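Local coordinates for protein chitin binding domain (Burkholderia pseudomallei, PDB 3UAM) that probably binds chitin or a related polysaccharide and, as a member of the AA10 lytic polysaccharide monooxygenase family, may cleave it oxidatively, at residues A[124-138]-A[188-202]. Numbering follows the deposited sequence.
Sequences HKTRRWTYWITKPGW and RTGYHVLLAVWDVAD. With GOL (glycerol), chain I.
Thr130 and Val197 exchange two backbone hydrogen bonds, N to O each way, and Trp132 and Leu195 do the same, joining strands 128-133 and 190-200 as antiparallel neighbours at 163°. Backbone bonds continue at both ends, as from Thr134 N to Val193 O and from Ala201 N to Lys125 O, and side chains add to them. The OG1 of Thr134, set between its backbone N and carbonyl carbon (chi1 45°), accepts from Val193 N at 2.9 Å and shares a hydrogen bond with His192 ND1, also 2.9 Å. Thr134 O is gripped side-on by Arg188, whose NE (3.0 Å) and NH2 (3.1 Å) lie in one plane with it, while Pro136 CD covers a face of the guanidinium. At the close of the type II turn from Lys135 to Trp138, Trp138 NE1 donates to Tyr191 O (2.8 Å), and CZ2 of the Trp138 indole sits over one face of the Tyr191 ring, toward its rim, the two rings meeting obliquely. Toward the other end, Trp198 NE1 gives a nearly straight bond (167°) in its ring plane to Thr126 OG1, 2.7 Å away; that hydroxyl in turn donates to His124 O. Trp129 lies alongside Trp198, the indoles near parallel but slid apart, and its own NE1 is taken by Tyr120 OH. On the sheet face bearing Thr130 and Trp132, Arg128 NH1 meets the anti lone pair of Asp199 OD2 at 3.0 Å in a salt bridge, with Asp63 and Asp65 also pairing with this guanidinium; Arg128 N, by contrast, is buried without a partner. A glycerol, probably from crystallisation, accepts from Trp132 NE1 through O2 (2.8 Å). The pair belongs to the beta-sandwich core expected of this family: strand 155-158 borders 126-133, strand 205-215 borders 190-200, and strand 113-121 of the second sheet packs against Tyr131, Leu194 and Ala196.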
ATOM      1  N   HIS A 124      -0.600   2.894  14.011  1.00  8.21           N
ATOM      2  CA  HIS A 124      -1.139   4.256  13.967  1.00  7.88           C
ATOM      3  C   HIS A 124      -2.642   4.292  14.021  1.00  7.60           C
ATOM      4  O   HIS A 124      -3.324   3.319  13.649  1.00  7.41           O
ATOM      5  CB  HIS A 124      -0.725   4.889  12.642  1.00  7.44           C
ATOM      6  CG  HIS A 124       0.656   5.468  12.643  1.00  7.63           C
ATOM      7  ND1 HIS A 124       0.976   6.537  13.382  1.00  8.09           N
ATOM      8  CD2 HIS A 124       1.808   5.093  11.954  1.00  7.63           C
ATOM      9  CE1 HIS A 124       2.275   6.857  13.168  1.00  8.35           C
ATOM     10  NE2 HIS A 124       2.780   5.974  12.280  1.00  8.06           N
ATOM     11  N   LYS A 125      -3.184   5.427  14.453  1.00  7.54           N
ATOM     12  CA  LYS A 125      -4.599   5.748  14.179  1.00  7.23           C
ATOM     13  C   LYS A 125      -4.857   5.736  12.672  1.00  6.49           C
ATOM     14  O   LYS A 125      -4.190   6.421  11.937  1.00  6.21           O
ATOM     15  CB  LYS A 125      -4.952   7.119  14.733  1.00  7.61           C
ATOM     16  CG  LYS A 125      -4.975   7.180  16.244  1.00  8.29           C
ATOM     17  CD  LYS A 125      -5.316   8.570  16.748  1.00  8.72           C
ATOM     18  CE  LYS A 125      -5.367   8.606  18.273  1.00  9.46           C
ATOM     19  NZ  LYS A 125      -5.758   9.942  18.813  1.00 10.03           N
ATOM     20  N   THR A 126      -5.823   4.955  12.224  1.00  6.16           N
ATOM     21  CA  THR A 126      -6.008   4.671  10.795  1.00  5.66           C
ATOM     22  C   THR A 126      -7.290   5.276  10.217  1.00  5.56           C
ATOM     23  O   THR A 126      -8.362   5.055  10.755  1.00  5.80           O
ATOM     24  CB  THR A 126      -6.085   3.169  10.580  1.00  5.54           C
ATOM     25  OG1 THR A 126      -4.890   2.560  11.072  1.00  5.60           O
ATOM     26  CG2 THR A 126      -6.289   2.827   9.089  1.00  5.24           C
ATOM     27  N   ARG A 127      -7.185   6.005   9.109  1.00  5.30           N
ATOM     28  CA  ARG A 127      -8.383   6.475   8.413  1.00  5.36           C
ATOM     29  C   ARG A 127      -8.936   5.418   7.474  1.00  5.27           C
ATOM     30  O   ARG A 127     -10.125   5.189   7.451  1.00  5.47           O
ATOM     31  CB  ARG A 127      -8.136   7.784   7.652  1.00  5.31           C
ATOM     32  CG  ARG A 127      -9.387   8.356   7.002  1.00  5.50           C
ATOM     33  CD  ARG A 127     -10.559   8.468   7.973  1.00  5.86           C
ATOM     34  NE  ARG A 127     -10.224   9.264   9.146  1.00  6.09           N
ATOM     35  CZ  ARG A 127     -10.895   9.254  10.299  1.00  6.46           C
ATOM     36  NH1 ARG A 127     -11.927   8.448  10.472  1.00  6.62           N
ATOM     37  NH2 ARG A 127     -10.489  10.013  11.313  1.00  6.75           N
ATOM     38  N   ARG A 128      -8.066   4.780   6.705  1.00  5.09           N
ATOM     39  CA  ARG A 128      -8.493   3.778   5.732  1.00  5.11           C
ATOM     40  C   ARG A 128      -7.348   2.858   5.274  1.00  4.95           C
ATOM     41  O   ARG A 128      -6.168   3.130   5.509  1.00  4.75           O
ATOM     42  CB  ARG A 128      -9.140   4.457   4.519  1.00  5.27           C
ATOM     43  CG  ARG A 128      -8.162   5.244   3.656  1.00  5.20           C
ATOM     44  CD  ARG A 128      -8.769   5.885   2.400  1.00  5.44           C
ATOM     45  NE  ARG A 128      -9.815   6.866   2.705  1.00  5.77           N
ATOM     46  CZ  ARG A 128      -9.592   8.058   3.258  1.00  5.92           C
ATOM     47  NH1 ARG A 128      -8.361   8.429   3.606  1.00  5.71           N
ATOM     48  NH2 ARG A 128     -10.608   8.881   3.485  1.00  6.34           N
ATOM     49  N   TRP A 129      -7.745   1.756   4.636  1.00  5.09           N
ATOM     50  CA  TRP A 129      -6.885   0.939   3.822  1.00  5.10           C
ATOM     51  C   TRP A 129      -7.523   0.912   2.465  1.00  5.23           C
ATOM     52  O   TRP A 129      -8.742   0.803   2.352  1.00  5.35           O
ATOM     53  CB  TRP A 129      -6.852  -0.490   4.324  1.00  5.31           C
ATOM     54  CG  TRP A 129      -6.265  -0.700   5.676  1.00  5.54           C
ATOM     55  CD1 TRP A 129      -4.985  -1.145   5.995  1.00  5.62           C
ATOM     56  CD2 TRP A 129      -6.939  -0.531   6.953  1.00  5.92           C
ATOM     57  NE1 TRP A 129      -4.835  -1.268   7.356  1.00  5.84           N
ATOM     58  CE2 TRP A 129      -5.967  -0.914   7.987  1.00  6.09           C
ATOM     59  CE3 TRP A 129      -8.215  -0.148   7.334  1.00  6.21           C
ATOM     60  CZ2 TRP A 129      -6.281  -0.881   9.334  1.00  6.48           C
ATOM     61  CZ3 TRP A 129      -8.522  -0.115   8.699  1.00  6.69           C
ATOM     62  CH2 TRP A 129      -7.560  -0.474   9.676  1.00  6.81           C
ATOM     63  N   THR A 130      -6.704   1.010   1.431  1.00  5.26           N
ATOM     64  CA  THR A 130      -7.169   1.067   0.061  1.00  5.56           C
ATOM     65  C   THR A 130      -6.353   0.062  -0.754  1.00  5.50           C
ATOM     66  O   THR A 130      -5.151  -0.129  -0.480  1.00  5.26           O
ATOM     67  CB  THR A 130      -6.957   2.461  -0.547  1.00  5.81           C
ATOM     68  OG1 THR A 130      -7.753   3.432   0.156  1.00  6.25           O
ATOM     69  CG2 THR A 130      -7.436   2.445  -1.976  1.00  6.31           C
ATOM     70  N   TYR A 131      -7.014  -0.593  -1.707  1.00  5.64           N
ATOM     71  CA  TYR A 131      -6.373  -1.550  -2.588  1.00  5.73           C
ATOM     72  C   TYR A 131      -6.594  -1.122  -4.036  1.00  6.02           C
ATOM     73  O   TYR A 131      -7.708  -0.993  -4.477  1.00  6.29           O
ATOM     74  CB  TYR A 131      -6.893  -2.953  -2.329  1.00  5.87           C
ATOM     75  CG  TYR A 131      -6.643  -3.383  -0.900  1.00  5.74           C
ATOM     76  CD1 TYR A 131      -5.446  -3.994  -0.555  1.00  5.65           C
ATOM     77  CD2 TYR A 131      -7.577  -3.145   0.103  1.00  5.73           C
ATOM     78  CE1 TYR A 131      -5.187  -4.379   0.742  1.00  5.64           C
ATOM     79  CE2 TYR A 131      -7.325  -3.541   1.405  1.00  5.78           C
ATOM     80  CZ  TYR A 131      -6.114  -4.153   1.719  1.00  5.64           C
ATOM     81  OH  TYR A 131      -5.793  -4.547   3.004  1.00  5.77           O
ATOM     82  N   TRP A 132      -5.498  -0.924  -4.747  1.00  6.09           N
ATOM     83  CA  TRP A 132      -5.482  -0.459  -6.130  1.00  6.51           C
ATOM     84  C   TRP A 132      -4.936  -1.544  -7.028  1.00  6.61           C
ATOM     85  O   TRP A 132      -4.011  -2.279  -6.641  1.00  6.36           O
ATOM     86  CB  TRP A 132      -4.573   0.785  -6.263  1.00  6.65           C
ATOM     87  CG  TRP A 132      -4.900   1.920  -5.316  1.00  6.77           C
ATOM     88  CD1 TRP A 132      -4.376   2.153  -4.043  1.00  6.56           C
ATOM     89  CD2 TRP A 132      -5.860   3.018  -5.545  1.00  7.15           C
ATOM     90  NE1 TRP A 132      -4.928   3.312  -3.501  1.00  6.81           N
ATOM     91  CE2 TRP A 132      -5.829   3.855  -4.351  1.00  7.04           C
ATOM     92  CE3 TRP A 132      -6.703   3.365  -6.582  1.00  7.66           C
ATOM     93  CZ2 TRP A 132      -6.642   4.972  -4.216  1.00  7.32           C
ATOM     94  CZ3 TRP A 132      -7.513   4.493  -6.440  1.00  7.94           C
ATOM     95  CH2 TRP A 132      -7.464   5.293  -5.287  1.00  7.71           C
ATOM     96  N   ILE A 133      -5.460  -1.625  -8.249  1.00  6.87           N
ATOM     97  CA  ILE A 133      -5.126  -2.705  -9.159  1.00  7.18           C
ATOM     98  C   ILE A 133      -4.739  -2.091 -10.515  1.00  7.63           C
ATOM     99  O   ILE A 133      -5.351  -1.103 -10.981  1.00  7.70           O
ATOM    100  CB  ILE A 133      -6.298  -3.706  -9.320  1.00  7.49           C
ATOM    101  CG1 ILE A 133      -5.881  -4.923 -10.145  1.00  7.89           C
ATOM    102  CG2 ILE A 133      -7.497  -3.037  -9.978  1.00  7.87           C
ATOM    103  CD1 ILE A 133      -4.927  -5.870  -9.473  1.00  7.68           C
ATOM    104  N   THR A 134      -3.719  -2.692 -11.125  1.00  7.86           N
ATOM    105  CA  THR A 134      -3.246  -2.287 -12.427  1.00  8.49           C
ATOM    106  C   THR A 134      -4.319  -2.568 -13.467  1.00  9.30           C
ATOM    107  O   THR A 134      -5.125  -3.492 -13.341  1.00  9.38           O
ATOM    108  CB  THR A 134      -1.919  -2.987 -12.811  1.00  8.61           C
ATOM    109  OG1 THR A 134      -1.995  -4.397 -12.508  1.00  8.58           O
ATOM    110  CG2 THR A 134      -0.738  -2.382 -12.059  1.00  8.11           C
ATOM    111  N   LYS A 135      -4.328  -1.745 -14.496  1.00 10.06           N
ATOM    112  CA  LYS A 135      -5.266  -1.887 -15.591  1.00 11.03           C
ATOM    113  C   LYS A 135      -4.885  -3.078 -16.464  1.00 11.66           C
ATOM    114  O   LYS A 135      -3.694  -3.433 -16.568  1.00 11.34           O
ATOM    115  CB  LYS A 135      -5.235  -0.645 -16.482  1.00 11.75           C
ATOM    116  CG  LYS A 135      -5.511   0.686 -15.802  1.00 11.52           C
ATOM    117  CD  LYS A 135      -5.438   1.794 -16.848  1.00 12.36           C
ATOM    118  CE  LYS A 135      -5.677   3.168 -16.218  1.00 12.19           C
ATOM    119  NZ  LYS A 135      -5.229   4.257 -17.130  1.00 12.90           N
ATOM    120  N   PRO A 136      -5.890  -3.689 -17.124  1.00 12.50           N
ATOM    121  CA  PRO A 136      -5.585  -4.629 -18.174  1.00 13.46           C
ATOM    122  C   PRO A 136      -4.752  -3.876 -19.190  1.00 14.16           C
ATOM    123  O   PRO A 136      -5.073  -2.740 -19.510  1.00 14.61           O
ATOM    124  CB  PRO A 136      -6.954  -4.975 -18.784  1.00 14.17           C
ATOM    125  CG  PRO A 136      -7.974  -4.478 -17.839  1.00 13.72           C
ATOM    126  CD  PRO A 136      -7.338  -3.451 -16.965  1.00 12.81           C
ATOM    127  N   GLY A 137      -3.695  -4.457 -19.687  1.00 14.61           N
ATOM    128  CA  GLY A 137      -2.936  -3.744 -20.712  1.00 15.34           C
ATOM    129  C   GLY A 137      -1.949  -2.708 -20.187  1.00 14.77           C
ATOM    130  O   GLY A 137      -1.401  -1.952 -20.975  1.00 15.49           O
ATOM    131  N   TRP A 138      -1.683  -2.670 -18.886  1.00 13.64           N
ATOM    132  CA  TRP A 138      -0.604  -1.796 -18.398  1.00 13.28           C
ATOM    133  C   TRP A 138       0.739  -2.273 -18.896  1.00 13.87           C
ATOM    134  O   TRP A 138       0.926  -3.457 -19.121  1.00 14.01           O
ATOM    135  CB  TRP A 138      -0.601  -1.655 -16.883  1.00 12.00           C
ATOM    136  CG  TRP A 138      -0.066  -2.840 -16.154  1.00 11.39           C
ATOM    137  CD1 TRP A 138      -0.638  -4.103 -16.047  1.00 11.35           C
ATOM    138  CD2 TRP A 138       1.178  -2.909 -15.368  1.00 10.90           C
ATOM    139  NE1 TRP A 138       0.138  -4.927 -15.268  1.00 10.98           N
ATOM    140  CE2 TRP A 138       1.247  -4.266 -14.829  1.00 10.71           C
ATOM    141  CE3 TRP A 138       2.205  -2.015 -15.077  1.00 10.73           C
ATOM    142  CZ2 TRP A 138       2.302  -4.682 -14.029  1.00 10.37           C
ATOM    143  CZ3 TRP A 138       3.262  -2.451 -14.273  1.00 10.43           C
ATOM    144  CH2 TRP A 138       3.309  -3.753 -13.764  1.00 10.25           C
ATOM    145  N   ARG A 188      -8.386 -10.560 -14.961  1.00 12.50           N
ATOM    146  CA  ARG A 188      -7.076 -10.165 -15.508  1.00 12.23           C
ATOM    147  C   ARG A 188      -6.344 -11.407 -16.039  1.00 12.70           C
ATOM    148  O   ARG A 188      -6.680 -12.542 -15.689  1.00 12.88           O
ATOM    149  CB  ARG A 188      -6.186  -9.528 -14.427  1.00 11.21           C
ATOM    150  CG  ARG A 188      -6.624  -8.196 -13.813  1.00 10.55           C
ATOM    151  CD  ARG A 188      -6.588  -7.064 -14.813  1.00 10.79           C
ATOM    152  NE  ARG A 188      -6.844  -5.766 -14.209  1.00 10.22           N
ATOM    153  CZ  ARG A 188      -8.047  -5.275 -13.898  1.00 10.28           C
ATOM    154  NH1 ARG A 188      -9.145  -5.983 -14.102  1.00 10.81           N
ATOM    155  NH2 ARG A 188      -8.155  -4.065 -13.361  1.00  9.92           N
ATOM    156  N   THR A 189      -5.358 -11.177 -16.901  1.00 12.89           N
ATOM    157  CA  THR A 189      -4.373 -12.188 -17.278  1.00 13.22           C
ATOM    158  C   THR A 189      -2.958 -11.609 -17.146  1.00 12.63           C
ATOM    159  O   THR A 189      -2.749 -10.410 -17.310  1.00 12.24           O
ATOM    160  CB  THR A 189      -4.568 -12.622 -18.736  1.00 14.46           C
ATOM    161  OG1 THR A 189      -5.968 -12.718 -18.991  1.00 15.15           O
ATOM    162  CG2 THR A 189      -3.911 -13.970 -19.003  1.00 15.02           C
ATOM    163  N   GLY A 190      -1.985 -12.469 -16.848  1.00 12.56           N
ATOM    164  CA  GLY A 190      -0.585 -12.048 -16.817  1.00 12.24           C
ATOM    165  C   GLY A 190      -0.237 -11.264 -15.562  1.00 11.17           C
ATOM    166  O   GLY A 190      -0.948 -11.310 -14.574  1.00 10.58           O
ATOM    167  N   TYR A 191       0.874 -10.537 -15.627  1.00 10.94           N
ATOM    168  CA  TYR A 191       1.430  -9.833 -14.464  1.00 10.13           C
ATOM    169  C   TYR A 191       0.636  -8.552 -14.161  1.00  9.60           C
ATOM    170  O   TYR A 191       0.359  -7.724 -15.060  1.00  9.88           O
ATOM    171  CB  TYR A 191       2.914  -9.521 -14.701  1.00 10.29           C
ATOM    172  CG  TYR A 191       3.603  -8.646 -13.668  1.00  9.60           C
ATOM    173  CD1 TYR A 191       3.369  -8.792 -12.304  1.00  8.97           C
ATOM    174  CD2 TYR A 191       4.533  -7.714 -14.069  1.00  9.75           C
ATOM    175  CE1 TYR A 191       4.015  -7.989 -11.383  1.00  8.48           C
ATOM    176  CE2 TYR A 191       5.197  -6.919 -13.164  1.00  9.26           C
ATOM    177  CZ  TYR A 191       4.939  -7.051 -11.821  1.00  8.63           C
ATOM    178  OH  TYR A 191       5.625  -6.230 -10.950  1.00  8.24           O
ATOM    179  N   HIS A 192       0.238  -8.442 -12.897  1.00  8.86           N
ATOM    180  CA  HIS A 192      -0.462  -7.294 -12.375  1.00  8.34           C
ATOM    181  C   HIS A 192       0.023  -6.951 -10.995  1.00  7.62           C
ATOM    182  O   HIS A 192       0.608  -7.800 -10.280  1.00  7.48           O
ATOM    183  CB  HIS A 192      -1.950  -7.545 -12.396  1.00  8.47           C
ATOM    184  CG  HIS A 192      -2.505  -7.519 -13.778  1.00  9.17           C
ATOM    185  ND1 HIS A 192      -2.798  -6.367 -14.410  1.00  9.32           N
ATOM    186  CD2 HIS A 192      -2.706  -8.544 -14.698  1.00  9.92           C
ATOM    187  CE1 HIS A 192      -3.190  -6.646 -15.678  1.00 10.16           C
ATOM    188  NE2 HIS A 192      -3.140  -7.979 -15.847  1.00 10.50           N
ATOM    189  N   VAL A 193      -0.142  -5.683 -10.642  1.00  7.17           N
ATOM    190  CA  VAL A 193       0.244  -5.222  -9.319  1.00  6.61           C
ATOM    191  C   VAL A 193      -0.974  -4.818  -8.510  1.00  6.27           C
ATOM    192  O   VAL A 193      -1.829  -4.100  -8.990  1.00  6.40           O
ATOM    193  CB  VAL A 193       1.279  -4.095  -9.413  1.00  6.50           C
ATOM    194  CG1 VAL A 193       1.483  -3.429  -8.051  1.00  5.92           C
ATOM    195  CG2 VAL A 193       2.568  -4.664  -9.998  1.00  6.89           C
ATOM    196  N   LEU A 194      -1.052  -5.331  -7.280  1.00  6.08           N
ATOM    197  CA  LEU A 194      -2.018  -4.905  -6.287  1.00  5.76           C
ATOM    198  C   LEU A 194      -1.283  -4.028  -5.299  1.00  5.46           C
ATOM    199  O   LEU A 194      -0.370  -4.499  -4.592  1.00  5.48           O
ATOM    200  CB  LEU A 194      -2.608  -6.118  -5.574  1.00  5.87           C
ATOM    201  CG  LEU A 194      -3.706  -5.869  -4.516  1.00  5.64           C
ATOM    202  CD1 LEU A 194      -4.964  -5.332  -5.139  1.00  5.79           C
ATOM    203  CD2 LEU A 194      -4.007  -7.161  -3.758  1.00  5.85           C
ATOM    204  N   LEU A 195      -1.627  -2.748  -5.276  1.00  5.40           N
ATOM    205  CA  LEU A 195      -1.011  -1.810  -4.366  1.00  5.21           C
ATOM    206  C   LEU A 195      -1.908  -1.666  -3.147  1.00  5.00           C
ATOM    207  O   LEU A 195      -3.053  -1.207  -3.248  1.00  5.01           O
ATOM    208  CB  LEU A 195      -0.817  -0.455  -5.041  1.00  5.31           C
ATOM    209  CG  LEU A 195      -0.351   0.691  -4.134  1.00  5.14           C
ATOM    210  CD1 LEU A 195       1.030   0.356  -3.582  1.00  5.22           C
ATOM    211  CD2 LEU A 195      -0.374   2.003  -4.911  1.00  5.34           C
ATOM    212  N   ALA A 196      -1.386  -2.070  -1.999  1.00  4.91           N
ATOM    213  CA  ALA A 196      -2.122  -1.968  -0.741  1.00  4.83           C
ATOM    214  C   ALA A 196      -1.566  -0.769   0.016  1.00  4.77           C
ATOM    215  O   ALA A 196      -0.325  -0.682   0.198  1.00  4.84           O
ATOM    216  CB  ALA A 196      -1.953  -3.257   0.063  1.00  4.90           C
ATOM    217  N   VAL A 197      -2.455   0.135   0.459  1.00  4.71           N
ATOM    218  CA  VAL A 197      -2.060   1.397   1.089  1.00  4.74           C
ATOM    219  C   VAL A 197      -2.806   1.628   2.405  1.00  4.86           C
ATOM    220  O   VAL A 197      -4.038   1.583   2.442  1.00  5.19           O
ATOM    221  CB  VAL A 197      -2.316   2.605   0.164  1.00  4.77           C
ATOM    222  CG1 VAL A 197      -1.739   3.899   0.763  1.00  4.82           C
ATOM    223  CG2 VAL A 197      -1.738   2.346  -1.230  1.00  4.85           C
ATOM    224  N   TRP A 198      -2.052   1.930   3.455  1.00  4.86           N
ATOM    225  CA  TRP A 198      -2.563   2.158   4.804  1.00  4.96           C
ATOM    226  C   TRP A 198      -2.422   3.616   5.186  1.00  5.01           C
ATOM    227  O   TRP A 198      -1.312   4.063   5.400  1.00  5.10           O
ATOM    228  CB  TRP A 198      -1.768   1.273   5.746  1.00  5.12           C
ATOM    229  CG  TRP A 198      -2.033   1.471   7.222  1.00  5.37           C
ATOM    230  CD1 TRP A 198      -3.244   1.679   7.849  1.00  5.46           C
ATOM    231  CD2 TRP A 198      -1.053   1.438   8.292  1.00  5.70           C
ATOM    232  NE1 TRP A 198      -3.084   1.792   9.197  1.00  5.82           N
ATOM    233  CE2 TRP A 198      -1.796   1.637   9.531  1.00  5.98           C
ATOM    234  CE3 TRP A 198       0.308   1.205   8.358  1.00  5.91           C
ATOM    235  CZ2 TRP A 198      -1.177   1.682  10.749  1.00  6.41           C
ATOM    236  CZ3 TRP A 198       0.922   1.241   9.602  1.00  6.32           C
ATOM    237  CH2 TRP A 198       0.184   1.471  10.774  1.00  6.66           C
ATOM    238  N   ASP A 199      -3.544   4.348   5.281  1.00  5.04           N
ATOM    239  CA  ASP A 199      -3.573   5.813   5.528  1.00  5.11           C
ATOM    240  C   ASP A 199      -3.673   6.122   7.026  1.00  5.16           C
ATOM    241  O   ASP A 199      -4.604   5.654   7.721  1.00  5.14           O
ATOM    242  CB  ASP A 199      -4.801   6.488   4.908  1.00  5.33           C
ATOM    243  CG  ASP A 199      -4.728   6.672   3.406  1.00  5.55           C
ATOM    244  OD1 ASP A 199      -3.801   6.158   2.730  1.00  5.57           O
ATOM    245  OD2 ASP A 199      -5.650   7.359   2.906  1.00  5.78           O
ATOM    246  N   VAL A 200      -2.765   6.962   7.501  1.00  5.12           N
ATOM    247  CA  VAL A 200      -2.702   7.352   8.891  1.00  5.37           C
ATOM    248  C   VAL A 200      -3.489   8.654   9.084  1.00  5.59           C
ATOM    249  O   VAL A 200      -3.250   9.658   8.383  1.00  5.64           O
ATOM    250  CB  VAL A 200      -1.242   7.544   9.347  1.00  5.53           C
ATOM    251  CG1 VAL A 200      -1.169   8.017  10.802  1.00  5.89           C
ATOM    252  CG2 VAL A 200      -0.451   6.254   9.139  1.00  5.34           C
ATOM    253  N   ALA A 201      -4.406   8.638  10.043  1.00  5.79           N
ATOM    254  CA  ALA A 201      -5.326   9.743  10.258  1.00  6.11           C
ATOM    255  C   ALA A 201      -4.646  11.009  10.753  1.00  6.58           C
ATOM    256  O   ALA A 201      -4.952  12.115  10.271  1.00  6.81           O
ATOM    257  CB  ALA A 201      -6.418   9.339  11.240  1.00  6.29           C
ATOM    258  N   ASP A 202      -3.744  10.852  11.711  1.00  6.88           N
ATOM    259  CA  ASP A 202      -3.128  11.993  12.389  1.00  7.48           C
ATOM    260  C   ASP A 202      -1.656  12.231  12.019  1.00  7.49           C
ATOM    261  O   ASP A 202      -0.900  12.863  12.770  1.00  7.98           O
ATOM    262  CB  ASP A 202      -3.300  11.834  13.895  1.00  8.09           C
ATOM    263  CG  ASP A 202      -2.556  10.655  14.459  1.00  8.20           C
ATOM    264  OD1 ASP A 202      -2.106   9.783  13.681  1.00  7.96           O
ATOM    265  OD2 ASP A 202      -2.469  10.578  15.703  1.00  9.10           O
TER
HETATM  266  C1  GOL I 217      -3.381   6.758  -0.410  1.00 12.05           C
HETATM  267  O1  GOL I 217      -3.051   7.165   0.884  1.00 12.15           O
HETATM  268  C2  GOL I 217      -4.706   6.084  -0.473  1.00 12.58           C
HETATM  269  O2  GOL I 217      -4.538   5.395  -1.719  1.00 13.91           O
HETATM  270  C3  GOL I 217      -5.892   7.042  -0.538  1.00 12.69           C
HETATM  271  O3  GOL I 217      -6.053   7.881   0.596  1.00 11.96           O
HETATM  272  O   HOH W   1      -1.306   7.543  14.908  1.00 12.20           O
HETATM  273  O   HOH W   2      -3.759  11.487  17.709  1.00 12.47           O
HETATM  274  O   HOH W   3      -5.239   3.946   2.042  1.00  5.64           O
HETATM  275  O   HOH W   4      -3.609  -7.369 -18.928  1.00 22.24           O